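Local coordinates for protein tryptophane-5-halogenase (Microbispora sp. ATCC PTA-5024, PDB 5UAO) that probably acts as an FAD-dependent halogenase that installs chlorine at carbon 5 of a tryptophan in the lanthipeptide NAI-107 during its biosynthesis, at residues A[289-292]-A[293-296]; A[426-429]-A[430-433]. All blocks are in the same frame, centred on the assembly; numbering follows the deposited sequence.

Contact 1: A[289-292]-A[293-296]; sequences TPES and DHLG
Thr289 and His294 meet where a short loop turns strand 282-288 back into strand 293-299, and they illustrate how a beta hairpin can fix an aromatic ring near its bend. The methyl of Thr289 sits over the ring: CG2 lies 3.7 Å from the centroid of the His294 imidazole, 11° off its normal, a CH-pi contact. The threonine hydroxyl, set between backbone N and carbonyl carbon (chi1 71°), donates from OG1 to Ser292 O at 2.9 Å, an oxygen that Thr289 N also grips. Glu291 follows, its chain bent at chi2 so that OE2 swings back to accept from a water at 3.0 Å, while OE1 forms salt bridges with Arg180 and Arg98. Ser292 places OG at the ring edge, 3.5 Å from His294 CD2, and hydrogen-bonds to the same water. That water lies in the imidazole plane, 2.9 Å from His294 NE2; on the other ring nitrogen, ND1 is hydrogen-bonded to Glu72. With both nitrogens engaged and a methyl packed on one face, the imidazole probably has little liberty to rotate, and its link to the Glu291 carboxylate runs through the water.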
loop_
_atom_site.group_PDB
_atom_site.type_symbol
_atom_site.label_atom_id
_atom_site.label_comp_id
_atom_site.label_asym_id
_atom_site.label_seq_id
_atom_site.Cartn_x
_atom_site.Cartn_y
_atom_site.Cartn_z
ATOM N N THR A 289 30.698 0.008 -18.877
ATOM C CA THR A 289 31.046 1.449 -18.928
ATOM C C THR A 289 31.617 1.739 -20.326
ATOM O O THR A 289 31.840 0.786 -21.093
ATOM C CB THR A 289 32.044 1.889 -17.840
ATOM O OG1 THR A 289 33.335 1.353 -18.153
ATOM C CG2 THR A 289 31.617 1.442 -16.465
ATOM N N PRO A 290 31.813 3.025 -20.697
ATOM C CA PRO A 290 32.320 3.206 -22.085
ATOM C C PRO A 290 33.711 2.593 -22.291
ATOM O O PRO A 290 33.977 2.068 -23.357
ATOM C CB PRO A 290 32.286 4.748 -22.303
ATOM C CG PRO A 290 31.215 5.224 -21.330
ATOM C CD PRO A 290 31.370 4.307 -20.112
ATOM N N GLU A 291 34.514 2.507 -21.256
ATOM C CA GLU A 291 35.913 2.072 -21.414
ATOM C C GLU A 291 36.070 0.533 -21.316
ATOM O O GLU A 291 36.925 -0.004 -21.968
ATOM C CB GLU A 291 36.880 2.857 -20.476
ATOM C CG GLU A 291 36.734 2.657 -18.978
ATOM C CD GLU A 291 35.597 3.499 -18.298
ATOM O OE1 GLU A 291 34.860 4.278 -19.033
ATOM O OE2 GLU A 291 35.424 3.330 -17.019
ATOM N N SER A 292 35.222 -0.152 -20.557
ATOM C CA SER A 292 35.272 -1.602 -20.351
ATOM C C SER A 292 34.025 -2.154 -19.596
ATOM O O SER A 292 33.224 -1.387 -19.095
ATOM C CB SER A 292 36.493 -1.955 -19.534
ATOM O OG SER A 292 36.351 -1.431 -18.219
ATOM N N ASP A 293 33.891 -3.465 -19.549
ATOM C CA ASP A 293 32.911 -4.140 -18.706
ATOM C C ASP A 293 33.484 -4.233 -17.280
ATOM O O ASP A 293 34.633 -4.635 -17.084
ATOM C CB ASP A 293 32.559 -5.493 -19.236
ATOM C CG ASP A 293 31.583 -5.453 -20.405
ATOM O OD1 ASP A 293 30.834 -4.481 -20.570
ATOM O OD2 ASP A 293 31.444 -6.477 -21.094
ATOM N N HIS A 294 32.667 -3.810 -16.293
ATOM C CA HIS A 294 32.982 -3.953 -14.878
ATOM C C HIS A 294 32.256 -5.208 -14.335
ATOM O O HIS A 294 31.044 -5.378 -14.470
ATOM C CB HIS A 294 32.586 -2.750 -14.111
ATOM C CG HIS A 294 33.404 -1.550 -14.407
ATOM N ND1 HIS A 294 33.332 -0.412 -13.640
ATOM C CD2 HIS A 294 34.341 -1.305 -15.353
ATOM C CE1 HIS A 294 34.232 0.467 -14.060
ATOM N NE2 HIS A 294 34.773 -0.015 -15.161
ATOM N N LEU A 295 33.027 -6.095 -13.739
ATOM C CA LEU A 295 32.496 -7.364 -13.292
ATOM C C LEU A 295 32.662 -7.529 -11.775
ATOM O O LEU A 295 33.589 -6.995 -11.168
ATOM C CB LEU A 295 33.215 -8.500 -14.036
ATOM C CG LEU A 295 32.626 -8.872 -15.373
ATOM C CD1 LEU A 295 32.853 -7.836 -16.430
ATOM C CD2 LEU A 295 33.303 -10.142 -15.841
ATOM N N GLY A 296 31.792 -8.361 -11.193
ATOM C CA GLY A 296 31.948 -8.771 -9.810
ATOM C C GLY A 296 31.304 -10.108 -9.505
ATOM O O GLY A 296 30.105 -10.306 -9.722
HETATM O O HOH W 1 37.208 0.955 -16.496
#

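Contact 2: A[426-429]-A[430-433]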
loop_
_atom_site.group_PDB
_atom_site.type_symbol
_atom_site.label_atom_id
_atom_site.label_comp_id
_atom_site.label_asym_id
_atom_site.label_seq_id
_atom_site.Cartn_x
_atom_site.Cartn_y
_atom_site.Cartn_z
ATOM N N SER A 426 10.036 -17.526 3.555
ATOM C CA SER A 426 8.833 -17.483 4.358
ATOM C C SER A 426 8.014 -16.289 4.100
ATOM O O SER A 426 6.804 -16.383 4.028
ATOM C CB SER A 426 9.139 -17.638 5.871
ATOM O OG SER A 426 10.124 -16.782 6.375
ATOM N N GLY A 427 8.631 -15.140 3.919
ATOM C CA GLY A 427 7.859 -13.903 3.869
ATOM C C GLY A 427 7.131 -13.681 2.541
ATOM O O GLY A 427 6.275 -12.757 2.411
ATOM N N ILE A 428 7.473 -14.474 1.528
ATOM C CA ILE A 428 6.804 -14.353 0.226
ATOM C C ILE A 428 6.102 -15.653 -0.171
ATOM O O ILE A 428 5.444 -15.768 -1.185
ATOM C CB ILE A 428 7.804 -13.872 -0.832
ATOM C CG1 ILE A 428 7.136 -13.459 -2.091
ATOM C CG2 ILE A 428 8.880 -14.916 -1.130
ATOM C CD1 ILE A 428 8.114 -12.859 -3.077
ATOM N N GLU A 429 6.195 -16.633 0.688
ATOM C CA GLU A 429 5.547 -17.883 0.470
ATOM C C GLU A 429 4.031 -17.765 0.240
ATOM O O GLU A 429 3.501 -18.434 -0.622
ATOM C CB GLU A 429 5.932 -18.734 1.696
ATOM C CG GLU A 429 5.171 -19.994 1.980
ATOM C CD GLU A 429 5.156 -20.905 0.802
ATOM O OE1 GLU A 429 6.084 -20.779 -0.035
ATOM O OE2 GLU A 429 4.207 -21.724 0.722
ATOM N N PRO A 430 3.326 -16.868 0.949
ATOM C CA PRO A 430 1.883 -16.783 0.644
ATOM C C PRO A 430 1.641 -16.296 -0.767
ATOM O O PRO A 430 0.764 -16.765 -1.453
ATOM C CB PRO A 430 1.370 -15.762 1.664
ATOM C CG PRO A 430 2.333 -15.821 2.811
ATOM C CD PRO A 430 3.692 -16.175 2.207
ATOM N N LEU A 431 2.480 -15.378 -1.227
ATOM C CA LEU A 431 2.409 -14.908 -2.620
ATOM C C LEU A 431 2.776 -16.029 -3.623
ATOM O O LEU A 431 2.142 -16.153 -4.677
ATOM C CB LEU A 431 3.368 -13.710 -2.783
ATOM C CG LEU A 431 3.371 -13.039 -4.142
ATOM C CD1 LEU A 431 1.982 -12.538 -4.449
ATOM C CD2 LEU A 431 4.336 -11.866 -4.187
ATOM N N LEU A 432 3.758 -16.864 -3.282
ATOM C CA LEU A 432 4.132 -18.014 -4.169
ATOM C C LEU A 432 2.997 -19.028 -4.362
ATOM O O LEU A 432 2.837 -19.598 -5.469
ATOM C CB LEU A 432 5.351 -18.764 -3.679
ATOM C CG LEU A 432 6.635 -17.914 -3.610
ATOM C CD1 LEU A 432 7.791 -18.682 -2.993
ATOM C CD2 LEU A 432 7.056 -17.332 -4.950
ATOM N N ARG A 433 2.198 -19.209 -3.313
ATOM C CA ARG A 433 1.026 -20.115 -3.352
ATOM C C ARG A 433 -0.035 -19.570 -4.234
ATOM O O ARG A 433 -0.729 -20.356 -4.943
ATOM C CB ARG A 433 0.458 -20.390 -1.964
ATOM C CG ARG A 433 1.427 -21.127 -1.063
ATOM C CD ARG A 433 0.753 -21.985 -0.006
ATOM N NE ARG A 433 1.632 -22.270 1.131
ATOM C CZ ARG A 433 1.885 -21.431 2.155
ATOM N NH1 ARG A 433 1.343 -20.200 2.224
ATOM N NH2 ARG A 433 2.713 -21.820 3.131
HETATM O O HOH W 2 3.743 -13.318 0.657
#
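The opening turn of helix 429-437 is a compact example of how a loop passes into a helix, with Ile428 and Glu429 offering the carbonyls that Leu432 and Arg433 take up. Leu432 N donates to Ile428 O at 2.9 Å, with an angle of 155° at the hydrogen, and Arg433 N donates to Glu429 O at 3.1 Å. Pro430 suits the first turn, where a backbone nitrogen needs no hydrogen for a carbonyl of the same helix, and its ring packs against Gln388 of the second subunit. On the buried side, with CG1 of Ile428 anti to the backbone N (chi1 -168°), the longer branch is carried to Leu431, CG1 lying 3.8 Å from Leu431 CB. The same isoleucine leans on Trp399, Ser402 and Ile403 of helix 383-406, which ties the turn to the body of the chain.

One helical turn apart, Glu429 and Arg433 form a salt bridge, OE2 to NE at 2.7 Å, although OE2 is not securely placed. As modelled, and with the same reservation, the carboxylate stands over one face of the guanidinium, off its centre and with the two planes 85° apart, instead of lying beside it in a coplanar pair. Arg433 carries a second charge partner, its NH1 making a salt bridge to Asp384 of the second subunit. A leucine in place of Arg433 would probably leave both Glu429 and that Asp384 without this positive mate, weakening the link between subunits here. At the junction of loop and helix, a water joins the two: it donates to Gly427 O and accepts from Leu431 N, each at 3.1 Å.

Contact 1 comes first along the chain, and the two lie on opposite sides of its centre, their own centres about 36 Å apart and their nearest atoms about 23 Å apart. Contact 1 belongs to the seven-stranded mixed sheet, at the bend between two neighbouring antiparallel strands, and its His294 side chain is about 9 Å from the bound FAD. Contact 2 belongs to the later, helical part, packed on helix 383-406 and bordering the second subunit. Both belong to the tryptophan halogenase part of the chain, yet they share no strand or helix: one lies in the neighbourhood of the flavin, the other meets the second subunit through Pro430 and Arg433.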